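PDB 5BKH: DNA polymerase II large subunit from Pyrococcus horikoshii, which carries a mini-intein that splices itself out of the precursor, the host subunit probably serving in DNA synthesis and exonucleolytic cleavage. Local coordinates for residues 55-60 / 70-75. Residues are numbered along the deposited sequence; the frame is centred on the assembly and turned at random.
Sequences IKVYSF and TDIEEV
Val57 lies alongside Thr70, both side chains pointing the same way, and its CG1 meets Thr70 CG2 at 3.4 Å. Each of these methyls sits between its own backbone N and carbonyl carbon (chi1 56° for the valine), and that placing turns them to each other. For the threonine it leaves OG1 on the far branch, where it hydrogen-bonds to the carbonyl of Lys159. Beneath the methyl pair, the two backbones grip each other twice: Val57 N reaches Thr70 O at 2.9 Å, and Thr70 N returns to Val57 O at 3.0 Å. This is an antiparallel hydrogen-bonded pair in the beta hairpin of strands 55-61 and 66-78, part of the all-beta fold of the intein splicing domain. Past Asp71 the second strand swings away, so that the directions of segments 55-60 and 72-75 stand at 96°, and a classic beta bulge follows at Glu73 and Glu74, opposite Asn157. Ile72 still reaches back to the first strand, with CG1 3.6 Å from Val57 CG1 and CD1 3.8 Å from Ile55 CG1; Leu156 and Phe36 pack on it as well. Across the strand from this apolar group, the bent chain of Lys56 passes over Thr70 O and brings CE to 3.6 Å from Asp71 OD1. Lys56 NZ makes a long salt bridge to Asp71 OD1, 4.0 Å, while Asp71 OD2 pairs with Lys159 in a second one. An alanine replacing Lys56 would probably leave Asp71 OD1 without this charge and strip the Thr70 carbonyl of the cover of the methylene chain.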
loop_
_atom_site.group_PDB
_atom_site.type_symbol
_atom_site.label_atom_id
_atom_site.label_comp_id
_atom_site.label_asym_id
_atom_site.label_seq_id
_atom_site.Cartn_x
_atom_site.Cartn_y
_atom_site.Cartn_z
ATOM N N ILE A 55 -21.255 21.057 -27.265
ATOM C CA ILE A 55 -20.479 21.161 -26.034
ATOM C C ILE A 55 -19.129 21.790 -26.344
ATOM O O ILE A 55 -18.532 21.522 -27.394
ATOM C CB ILE A 55 -20.307 19.776 -25.370
ATOM C CG1 ILE A 55 -20.041 19.912 -23.869
ATOM C CG2 ILE A 55 -19.201 18.961 -26.041
ATOM C CD1 ILE A 55 -21.109 20.644 -23.123
ATOM N N LYS A 56 -18.667 22.655 -25.441
ATOM C CA LYS A 56 -17.266 23.052 -25.407
ATOM C C LYS A 56 -16.908 23.376 -23.964
ATOM O O LYS A 56 -17.746 23.856 -23.201
ATOM C CB LYS A 56 -16.981 24.244 -26.329
ATOM C CG LYS A 56 -16.638 23.845 -27.762
ATOM C CD LYS A 56 -15.495 24.660 -28.333
ATOM C CE LYS A 56 -15.652 24.833 -29.835
ATOM N NZ LYS A 56 -14.416 25.384 -30.460
ATOM N N VAL A 57 -15.669 23.082 -23.583
ATOM C CA VAL A 57 -15.215 23.329 -22.218
ATOM C C VAL A 57 -14.330 24.568 -22.217
ATOM O O VAL A 57 -13.534 24.779 -23.148
ATOM C CB VAL A 57 -14.481 22.099 -21.635
ATOM C CG1 VAL A 57 -13.340 21.690 -22.516
ATOM C CG2 VAL A 57 -13.991 22.363 -20.223
ATOM N N TYR A 58 -14.478 25.408 -21.184
ATOM C CA TYR A 58 -13.648 26.601 -21.057
ATOM C C TYR A 58 -12.317 26.237 -20.405
ATOM O O TYR A 58 -12.287 25.700 -19.289
ATOM C CB TYR A 58 -14.397 27.643 -20.236
ATOM C CG TYR A 58 -15.334 28.543 -21.018
ATOM C CD1 TYR A 58 -16.716 28.497 -20.811
ATOM C CD2 TYR A 58 -14.835 29.532 -21.855
ATOM C CE1 TYR A 58 -17.566 29.325 -21.508
ATOM C CE2 TYR A 58 -15.689 30.387 -22.538
ATOM C CZ TYR A 58 -17.056 30.279 -22.353
ATOM O OH TYR A 58 -17.908 31.128 -23.027
ATOM N N SER A 59 -11.220 26.518 -21.109
ATOM C CA SER A 59 -9.873 26.289 -20.608
ATOM C C SER A 59 -9.058 27.580 -20.676
ATOM O O SER A 59 -9.595 28.645 -21.007
ATOM C CB SER A 59 -9.202 25.175 -21.412
ATOM O OG SER A 59 -8.045 24.686 -20.762
ATOM N N PHE A 60 -7.756 27.496 -20.396
ATOM C CA PHE A 60 -6.888 28.665 -20.363
ATOM C C PHE A 60 -5.671 28.446 -21.247
ATOM O O PHE A 60 -5.074 27.365 -21.242
ATOM C CB PHE A 60 -6.433 28.981 -18.930
ATOM C CG PHE A 60 -5.810 30.344 -18.776
ATOM C CD1 PHE A 60 -6.603 31.467 -18.612
ATOM C CD2 PHE A 60 -4.434 30.501 -18.801
ATOM C CE1 PHE A 60 -6.039 32.720 -18.473
ATOM C CE2 PHE A 60 -3.862 31.754 -18.661
ATOM C CZ PHE A 60 -4.664 32.862 -18.496
ATOM N N THR A 70 -12.376 24.899 -25.886
ATOM C CA THR A 70 -11.775 23.721 -26.489
ATOM C C THR A 70 -12.772 22.570 -26.495
ATOM O O THR A 70 -13.798 22.585 -25.802
ATOM C CB THR A 70 -10.462 23.322 -25.790
ATOM O OG1 THR A 70 -9.613 22.642 -26.724
ATOM C CG2 THR A 70 -10.719 22.414 -24.610
ATOM N N ASP A 71 -12.453 21.575 -27.319
ATOM C CA ASP A 71 -13.353 20.465 -27.581
ATOM C C ASP A 71 -13.219 19.388 -26.516
ATOM O O ASP A 71 -12.113 19.057 -26.075
ATOM C CB ASP A 71 -13.071 19.867 -28.960
ATOM C CG ASP A 71 -13.490 20.785 -30.090
ATOM O OD1 ASP A 71 -14.537 21.454 -29.956
ATOM O OD2 ASP A 71 -12.771 20.839 -31.111
ATOM N N ILE A 72 -14.361 18.837 -26.113
ATOM C CA ILE A 72 -14.421 17.742 -25.151
ATOM C C ILE A 72 -14.367 16.442 -25.947
ATOM O O ILE A 72 -15.381 15.986 -26.475
ATOM C CB ILE A 72 -15.682 17.820 -24.292
ATOM C CG1 ILE A 72 -15.722 19.132 -23.511
ATOM C CG2 ILE A 72 -15.758 16.623 -23.361
ATOM C CD1 ILE A 72 -16.700 19.121 -22.354
ATOM N N GLU A 73 -13.180 15.837 -26.036
ATOM C CA GLU A 73 -13.047 14.606 -26.806
ATOM C C GLU A 73 -13.764 13.448 -26.116
ATOM O O GLU A 73 -14.669 12.831 -26.690
ATOM C CB GLU A 73 -11.568 14.285 -27.024
ATOM C CG GLU A 73 -10.836 15.332 -27.849
ATOM C CD GLU A 73 -9.347 15.063 -27.953
ATOM O OE1 GLU A 73 -8.828 14.268 -27.141
ATOM O OE2 GLU A 73 -8.696 15.650 -28.845
ATOM N N GLU A 74 -13.385 13.150 -24.877
ATOM C CA GLU A 74 -13.985 12.064 -24.120
ATOM C C GLU A 74 -14.372 12.547 -22.731
ATOM O O GLU A 74 -13.749 13.456 -22.177
ATOM C CB GLU A 74 -13.024 10.877 -23.990
ATOM C CG GLU A 74 -12.553 10.306 -25.310
ATOM C CD GLU A 74 -11.267 9.520 -25.171
ATOM O OE1 GLU A 74 -10.786 9.375 -24.027
ATOM O OE2 GLU A 74 -10.740 9.048 -26.200
ATOM N N VAL A 75 -15.410 11.932 -22.172
ATOM C CA VAL A 75 -15.732 12.062 -20.756
ATOM C C VAL A 75 -15.720 10.665 -20.151
ATOM O O VAL A 75 -16.308 9.732 -20.712
ATOM C CB VAL A 75 -17.083 12.759 -20.528
ATOM C CG1 VAL A 75 -17.232 13.165 -19.067
ATOM C CG2 VAL A 75 -17.206 13.968 -21.426
#